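Local coordinates for protein inositol 2-dehydrogenase/D-chiro-inositol 3-dehydrogenase (Lactobacillus casei, PDB 4MIY) that oxidises myo-inositol and D-chiro-inositol to their keto derivatives, using NAD as the hydride acceptor, at residues V72-G76 with G77-A81; G301-A304 with W305-Y308. All blocks are in the same frame, centred on the assembly; numbering follows the deposited sequence.

Contact 1 (V72-G76 with G77-A81); sequences VVSFG and GAHEA. With NAD (nicotinamide-adenine-dinucleotide), chain E.
His79 turns its imidazole back over the loop that precedes it, in the βα turn of the NAD-binding Rossmann fold between strand 69-72 and helix 79-86. Its CG lies anti to the carbonyl carbon (chi1 -68°), which lays a face of the ring against Gly76 CA: that carbon stands 3.9 Å from the centroid of the His79 ring, 10° off the normal, a CH-pi contact. The ring's edge is turned to Ser74. There His79 NE2 donates to Ser74 O at 2.9 Å, approaching from above the carbonyl plane, while ND1 is hydrogen-bonded to Pro98 O, so both ring nitrogens are engaged and the rotation is fixed. Replacing the imidazole by the methyl of an alanine would probably leave Ser74 O and Pro98 O without these donors and open a gap against Gly76 CA. The turn itself is closed by two backbone hydrogen bonds, Ala78 N to Phe75 O and His79 N to Gly76 O. On the cofactor side the adenine stands nearly perpendicular to the Phe75 ring and points its C8A edge at one face, NAD C8A sitting 3.4 Å above the plane and over the centre. Ser74 CB packs on the same base, 3.5 Å from NAD C5A. Water 1 links Ser74 OG to Ala78 O. At the ribose next to the nicotinamide, the His79 CE1 atom comes to 3.1 Å from NAD O3D.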
ATOM      1  N   VAL A  72      -5.285   0.845  40.370  1.00 19.45           N
ATOM      2  CA  VAL A  72      -6.089   2.023  40.667  1.00 19.95           C
ATOM      3  C   VAL A  72      -6.754   2.501  39.404  1.00 19.45           C
ATOM      4  O   VAL A  72      -6.107   2.998  38.524  1.00 22.67           O
ATOM      5  CB  VAL A  72      -5.279   3.135  41.208  1.00 20.09           C
ATOM      6  CG1 VAL A  72      -6.167   4.255  41.650  1.00 23.12           C
ATOM      7  CG2 VAL A  72      -4.357   2.679  42.311  1.00 22.87           C
ATOM      8  N   VAL A  73      -8.046   2.312  39.344  1.00 20.07           N
ATOM      9  CA  VAL A  73      -8.818   2.557  38.147  1.00 21.54           C
ATOM     10  C   VAL A  73     -10.081   3.380  38.406  1.00 22.07           C
ATOM     11  O   VAL A  73     -11.074   3.184  37.794  1.00 22.73           O
ATOM     12  CB  VAL A  73      -9.185   1.236  37.439  1.00 18.32           C
ATOM     13  CG1 VAL A  73      -9.342   1.457  35.944  1.00 20.36           C
ATOM     14  CG2 VAL A  73      -8.134   0.163  37.677  1.00 22.63           C
ATOM     15  N   SER A  74      -9.972   4.293  39.345  1.00 24.11           N
ATOM     16  CA  SER A  74     -11.062   5.159  39.767  1.00 27.75           C
ATOM     17  C   SER A  74     -11.063   6.409  38.895  1.00 29.83           C
ATOM     18  O   SER A  74     -10.342   6.465  37.936  1.00 27.27           O
ATOM     19  CB  SER A  74     -10.868   5.490  41.232  1.00 22.98           C
ATOM     20  OG  SER A  74      -9.622   6.029  41.497  1.00 24.91           O
ATOM     21  N   PHE A  75     -11.873   7.404  39.215  1.00 28.56           N
ATOM     22  CA  PHE A  75     -11.822   8.655  38.493  1.00 28.82           C
ATOM     23  C   PHE A  75     -10.426   9.202  38.558  1.00 29.42           C
ATOM     24  O   PHE A  75      -9.743   9.011  39.522  1.00 27.88           O
ATOM     25  CB  PHE A  75     -12.761   9.731  39.081  1.00 28.42           C
ATOM     26  CG  PHE A  75     -14.231   9.369  39.129  1.00 29.04           C
ATOM     27  CD1 PHE A  75     -14.816   8.548  38.216  1.00 28.14           C
ATOM     28  CD2 PHE A  75     -15.036   9.920  40.127  1.00 31.60           C
ATOM     29  CE1 PHE A  75     -16.118   8.266  38.280  1.00 29.10           C
ATOM     30  CE2 PHE A  75     -16.335   9.633  40.190  1.00 27.38           C
ATOM     31  CZ  PHE A  75     -16.894   8.809  39.274  1.00 29.38           C
ATOM     32  N   GLY A  76      -9.992   9.896  37.526  1.00 25.68           N
ATOM     33  CA  GLY A  76      -8.671  10.448  37.537  1.00 28.91           C
ATOM     34  C   GLY A  76      -8.307  11.295  38.751  1.00 29.49           C
ATOM     35  O   GLY A  76      -7.233  11.184  39.286  1.00 28.21           O
ATOM     36  N   GLY A  77      -9.223  12.172  39.142  1.00 31.19           N
ATOM     37  CA  GLY A  77      -9.008  13.067  40.268  1.00 31.99           C
ATOM     38  C   GLY A  77      -8.810  12.355  41.593  1.00 30.89           C
ATOM     39  O   GLY A  77      -8.387  12.926  42.540  1.00 33.00           O
ATOM     40  N   ALA A  78      -9.122  11.077  41.595  1.00 30.19           N
ATOM     41  CA  ALA A  78      -9.058  10.281  42.787  1.00 30.78           C
ATOM     42  C   ALA A  78      -7.793   9.430  42.885  1.00 33.44           C
ATOM     43  O   ALA A  78      -7.623   8.705  43.837  1.00 30.54           O
ATOM     44  CB  ALA A  78     -10.227   9.407  42.844  1.00 25.31           C
ATOM     45  N   HIS A  79      -6.927   9.512  41.890  1.00 29.02           N
ATOM     46  CA  HIS A  79      -5.781   8.645  41.875  1.00 26.35           C
ATOM     47  C   HIS A  79      -4.765   9.041  42.886  1.00 32.26           C
ATOM     48  O   HIS A  79      -4.236   8.197  43.565  1.00 28.11           O
ATOM     49  CB  HIS A  79      -5.125   8.604  40.500  1.00 29.02           C
ATOM     50  CG  HIS A  79      -5.948   7.938  39.453  1.00 23.32           C
ATOM     51  ND1 HIS A  79      -5.520   7.818  38.149  1.00 23.26           N
ATOM     52  CD2 HIS A  79      -7.157   7.351  39.503  1.00 23.75           C
ATOM     53  CE1 HIS A  79      -6.440   7.188  37.456  1.00 21.63           C
ATOM     54  NE2 HIS A  79      -7.449   6.910  38.244  1.00 25.35           N
ATOM     55  N   GLU A  80      -4.511  10.333  42.979  1.00 29.00           N
ATOM     56  CA  GLU A  80      -3.427  10.851  43.738  1.00 30.72           C
ATOM     57  C   GLU A  80      -3.431  10.398  45.182  1.00 29.63           C
ATOM     58  O   GLU A  80      -2.426  10.010  45.703  1.00 27.82           O
ATOM     59  CB  GLU A  80      -3.451  12.372  43.719  1.00 32.40           C
ATOM     60  CG  GLU A  80      -2.336  13.014  44.462  1.00 32.48           C
ATOM     61  CD  GLU A  80      -2.698  14.419  44.865  1.00 43.90           C
ATOM     62  OE1 GLU A  80      -3.649  14.953  44.251  1.00 45.56           O
ATOM     63  OE2 GLU A  80      -2.056  14.967  45.770  1.00 40.49           O
ATOM     64  N   ALA A  81      -4.587  10.486  45.802  1.00 31.96           N
ATOM     65  CA  ALA A  81      -4.691  10.227  47.218  1.00 33.58           C
ATOM     66  C   ALA A  81      -4.579   8.763  47.458  1.00 35.29           C
ATOM     67  O   ALA A  81      -3.984   8.328  48.402  1.00 32.13           O
ATOM     68  CB  ALA A  81      -5.996  10.711  47.726  1.00 32.50           C
TER
HETATM   69  PA  NAD E 401     -15.692   4.963  35.015  1.00 26.89           P
HETATM   70  O1A NAD E 401     -16.342   6.182  35.454  1.00 29.83           O
HETATM   71  O2A NAD E 401     -16.367   3.980  34.306  1.00 20.78           O
HETATM   72  O5B NAD E 401     -15.240   4.083  36.253  1.00 24.39           O
HETATM   73  C5B NAD E 401     -14.596   4.568  37.358  1.00 27.61           C
HETATM   74  C4B NAD E 401     -15.067   3.796  38.598  1.00 26.69           C
HETATM   75  O4B NAD E 401     -14.398   4.367  39.690  1.00 28.64           O
HETATM   76  C3B NAD E 401     -16.525   4.016  38.977  1.00 25.75           C
HETATM   77  O3B NAD E 401     -17.121   2.810  39.227  1.00 34.95           O
HETATM   78  C2B NAD E 401     -16.498   4.907  40.188  1.00 27.31           C
HETATM   79  O2B NAD E 401     -17.585   4.690  41.054  1.00 32.44           O
HETATM   80  C1B NAD E 401     -15.241   4.480  40.845  1.00 28.48           C
HETATM   81  N9A NAD E 401     -14.645   5.453  41.732  1.00 26.12           N
HETATM   82  C8A NAD E 401     -14.573   6.741  41.600  1.00 28.14           C
HETATM   83  N7A NAD E 401     -13.869   7.312  42.569  1.00 32.06           N
HETATM   84  C5A NAD E 401     -13.466   6.339  43.362  1.00 27.67           C
HETATM   85  C6A NAD E 401     -12.714   6.203  44.593  1.00 31.21           C
HETATM   86  N6A NAD E 401     -12.170   7.217  45.220  1.00 30.49           N
HETATM   87  N1A NAD E 401     -12.514   4.985  45.038  1.00 27.07           N
HETATM   88  C2A NAD E 401     -12.999   3.937  44.483  1.00 26.21           C
HETATM   89  N3A NAD E 401     -13.725   3.983  43.387  1.00 28.11           N
HETATM   90  C4A NAD E 401     -13.971   5.138  42.800  1.00 26.76           C
HETATM   91  O3  NAD E 401     -14.365   5.484  34.335  1.00 24.15           O
HETATM   92  PN  NAD E 401     -13.273   4.596  33.498  1.00 24.09           P
HETATM   93  O1N NAD E 401     -13.511   4.803  32.075  1.00 25.87           O
HETATM   94  O2N NAD E 401     -13.399   3.228  33.837  1.00 25.13           O
HETATM   95  O5D NAD E 401     -11.934   5.277  33.758  1.00 21.23           O
HETATM   96  C5D NAD E 401     -11.243   4.983  34.947  1.00 23.54           C
HETATM   97  C4D NAD E 401      -9.813   5.403  34.857  1.00 24.68           C
HETATM   98  O4D NAD E 401      -9.230   4.667  33.796  1.00 33.06           O
HETATM   99  C3D NAD E 401      -9.688   6.857  34.544  1.00 23.18           C
HETATM  100  O3D NAD E 401      -8.556   7.338  35.199  1.00 26.94           O
HETATM  101  C2D NAD E 401      -9.483   6.803  33.033  1.00 24.12           C
HETATM  102  O2D NAD E 401      -8.778   7.930  32.679  1.00 26.36           O
HETATM  103  C1D NAD E 401      -8.651   5.560  32.882  1.00 26.41           C
HETATM  104  N1N NAD E 401      -8.698   5.023  31.522  1.00 26.08           N
HETATM  105  C2N NAD E 401      -7.569   4.852  30.839  1.00 22.10           C
HETATM  106  C3N NAD E 401      -7.541   4.393  29.538  1.00 23.23           C
HETATM  107  C7N NAD E 401      -6.233   4.198  28.807  1.00 23.48           C
HETATM  108  O7N NAD E 401      -5.206   4.039  29.387  1.00 23.97           O
HETATM  109  N7N NAD E 401      -6.309   4.172  27.539  1.00 19.93           N
HETATM  110  C4N NAD E 401      -8.746   4.047  28.952  1.00 22.89           C
HETATM  111  C5N NAD E 401      -9.888   4.228  29.699  1.00 25.01           C
HETATM  112  C6N NAD E 401      -9.832   4.729  30.973  1.00 26.06           C
HETATM  113  O   HOH W   1      -9.160   5.856  44.153  1.00 32.05           O
HETATM  114  O   HOH W   2      -5.693  12.403  40.961  1.00 30.84           O

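Contact 2 (G301-A304 with W305-Y308); sequences GPSA and WDGY
Asp306 reaches back with one carboxylate oxygen to the backbone of Ser303, and this polar clasp is the close-fitting part of the contact. The Ser303 N atom donates to Asp306 OD2 at 2.9 Å in a nearly straight bond (170°), received on the lone pair that faces away from the other oxygen. Because CG stands anti to the carbonyl carbon and beside the backbone N (chi1 -67°), the Asp306 carboxylate is carried back toward Ser303. The same OD2 lies 3.3 Å from Pro302 CA, so the proline backbone closes in on the carboxylate next to the bonded amide. The reciprocal half is slacker: Ser303 OG accepts from Trp305 N at 3.2 Å, but the angle of 123° makes this a weak bond. Together the two halves form a capping box, with Ser303 as N-cap of helix 304-323 in the C-terminal alpha/beta domain. Regular helical bonding starts at once, Gly307 N donating to Ser303 O at 3.0 Å and Tyr308 N to Ala304 O at 2.9 Å. Asp306 OD1, the oxygen not used by the box, is held in a salt bridge by Arg128, which probably helps to keep the carboxylate charged and its plane from turning. By contrast, the aromatic rings leave the cap and have little contact with 301-304, although Trp305 CB remains 3.5 Å from Ser303 OG. Trp305 is buried against Val110 of helix 103-113 and the loop at Thr334 and Pro335. Tyr308, partly exposed, leads off toward Ala106 and Lys107 of helix 103-113; within the same helical segment its CD2 lies 3.8 Å above the Trp305 indole plane, offset toward the rim.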
ATOM      1  N   GLY A 301       7.845  -0.625  33.248  1.00 17.55           N
ATOM      2  CA  GLY A 301       7.055   0.229  32.394  1.00 18.67           C
ATOM      3  C   GLY A 301       7.016   1.668  32.854  1.00 21.52           C
ATOM      4  O   GLY A 301       7.741   2.038  33.718  1.00 20.96           O
ATOM      5  N   PRO A 302       6.158   2.475  32.237  1.00 17.51           N
ATOM      6  CA  PRO A 302       6.103   3.887  32.571  1.00 17.06           C
ATOM      7  C   PRO A 302       5.974   4.098  34.081  1.00 16.89           C
ATOM      8  O   PRO A 302       5.186   3.476  34.704  1.00 18.98           O
ATOM      9  CB  PRO A 302       4.835   4.362  31.838  1.00 17.01           C
ATOM     10  CG  PRO A 302       4.769   3.488  30.693  1.00 17.68           C
ATOM     11  CD  PRO A 302       5.203   2.149  31.171  1.00 16.29           C
ATOM     12  N   SER A 303       6.756   5.036  34.595  1.00 17.74           N
ATOM     13  CA  SER A 303       6.860   5.243  36.018  1.00 17.76           C
ATOM     14  C   SER A 303       6.125   6.478  36.496  1.00 19.91           C
ATOM     15  O   SER A 303       5.485   7.164  35.752  1.00 18.48           O
ATOM     16  CB  SER A 303       8.320   5.374  36.399  1.00 19.35           C
ATOM     17  OG  SER A 303       8.841   6.575  35.921  1.00 20.64           O
ATOM     18  N   ALA A 304       6.267   6.753  37.773  1.00 19.93           N
ATOM     19  CA  ALA A 304       5.668   7.931  38.325  1.00 21.24           C
ATOM     20  C   ALA A 304       6.356   9.144  37.773  1.00 19.31           C
ATOM     21  O   ALA A 304       5.737  10.160  37.619  1.00 20.44           O
ATOM     22  CB  ALA A 304       5.736   7.917  39.831  1.00 22.38           C
ATOM     23  N   TRP A 305       7.623   9.040  37.461  1.00 20.30           N
ATOM     24  CA  TRP A 305       8.278  10.139  36.815  1.00 23.37           C
ATOM     25  C   TRP A 305       7.623  10.438  35.448  1.00 22.57           C
ATOM     26  O   TRP A 305       7.398  11.563  35.116  1.00 21.52           O
ATOM     27  CB  TRP A 305       9.768   9.906  36.656  1.00 26.90           C
ATOM     28  CG  TRP A 305      10.503  11.103  36.210  1.00 27.84           C
ATOM     29  CD1 TRP A 305      10.990  11.349  34.996  1.00 30.75           C
ATOM     30  CD2 TRP A 305      10.809  12.231  37.003  1.00 33.91           C
ATOM     31  NE1 TRP A 305      11.598  12.562  34.969  1.00 34.69           N
ATOM     32  CE2 TRP A 305      11.485  13.127  36.199  1.00 33.73           C
ATOM     33  CE3 TRP A 305      10.575  12.563  38.325  1.00 34.25           C
ATOM     34  CZ2 TRP A 305      11.944  14.337  36.671  1.00 38.56           C
ATOM     35  CZ3 TRP A 305      11.039  13.768  38.792  1.00 36.69           C
ATOM     36  CH2 TRP A 305      11.695  14.636  37.971  1.00 36.77           C
ATOM     37  N   ASP A 306       7.392   9.403  34.658  1.00 20.24           N
ATOM     38  CA  ASP A 306       6.649   9.541  33.415  1.00 20.18           C
ATOM     39  C   ASP A 306       5.297  10.174  33.642  1.00 19.31           C
ATOM     40  O   ASP A 306       4.877  11.000  32.905  1.00 18.39           O
ATOM     41  CB  ASP A 306       6.511   8.177  32.734  1.00 17.52           C
ATOM     42  CG  ASP A 306       7.834   7.637  32.249  1.00 20.61           C
ATOM     43  OD1 ASP A 306       8.531   8.339  31.524  1.00 21.18           O
ATOM     44  OD2 ASP A 306       8.159   6.528  32.599  1.00 19.24           O
ATOM     45  N   GLY A 307       4.625   9.783  34.688  1.00 19.35           N
ATOM     46  CA  GLY A 307       3.382  10.408  35.037  1.00 19.60           C
ATOM     47  C   GLY A 307       3.498  11.883  35.358  1.00 22.35           C
ATOM     48  O   GLY A 307       2.655  12.654  35.011  1.00 21.12           O
ATOM     49  N   TYR A 308       4.577  12.240  36.000  1.00 20.81           N
ATOM     50  CA  TYR A 308       4.849  13.609  36.308  1.00 20.43           C
ATOM     51  C   TYR A 308       5.156  14.437  35.072  1.00 21.19           C
ATOM     52  O   TYR A 308       4.660  15.509  34.916  1.00 20.44           O
ATOM     53  CB  TYR A 308       5.970  13.645  37.346  1.00 24.02           C
ATOM     54  CG  TYR A 308       6.389  14.985  37.903  1.00 26.66           C
ATOM     55  CD1 TYR A 308       5.494  15.867  38.412  1.00 29.20           C
ATOM     56  CD2 TYR A 308       7.709  15.322  37.926  1.00 27.82           C
ATOM     57  CE1 TYR A 308       5.921  17.065  38.943  1.00 30.49           C
ATOM     58  CE2 TYR A 308       8.135  16.465  38.449  1.00 29.35           C
ATOM     59  CZ  TYR A 308       7.245  17.355  38.940  1.00 31.73           C
ATOM     60  OH  TYR A 308       7.729  18.545  39.441  1.00 33.30           O
TER

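In the fold
Contacts 1 and 2 both mark the start of a helix, but in different parts of the fold: 72-81 in the NAD-binding Rossmann part and 301-308 in the C-terminal alpha/beta part. Their centres lie about 15 Å apart and their nearest atoms about 10 Å, so they do not touch. Contact 1 contributes Val73, Ser74, Phe75, Gly76, Ala78 and His79 to the NAD pocket, whereas in contact 2 the Pro302 side chain stays about 10 Å from the cofactor. A backbone bond between Pro302 and Val123 ties contact 2 to strand 121-123 of the parallel sheet, which also includes strand 69-72 leading into contact 1.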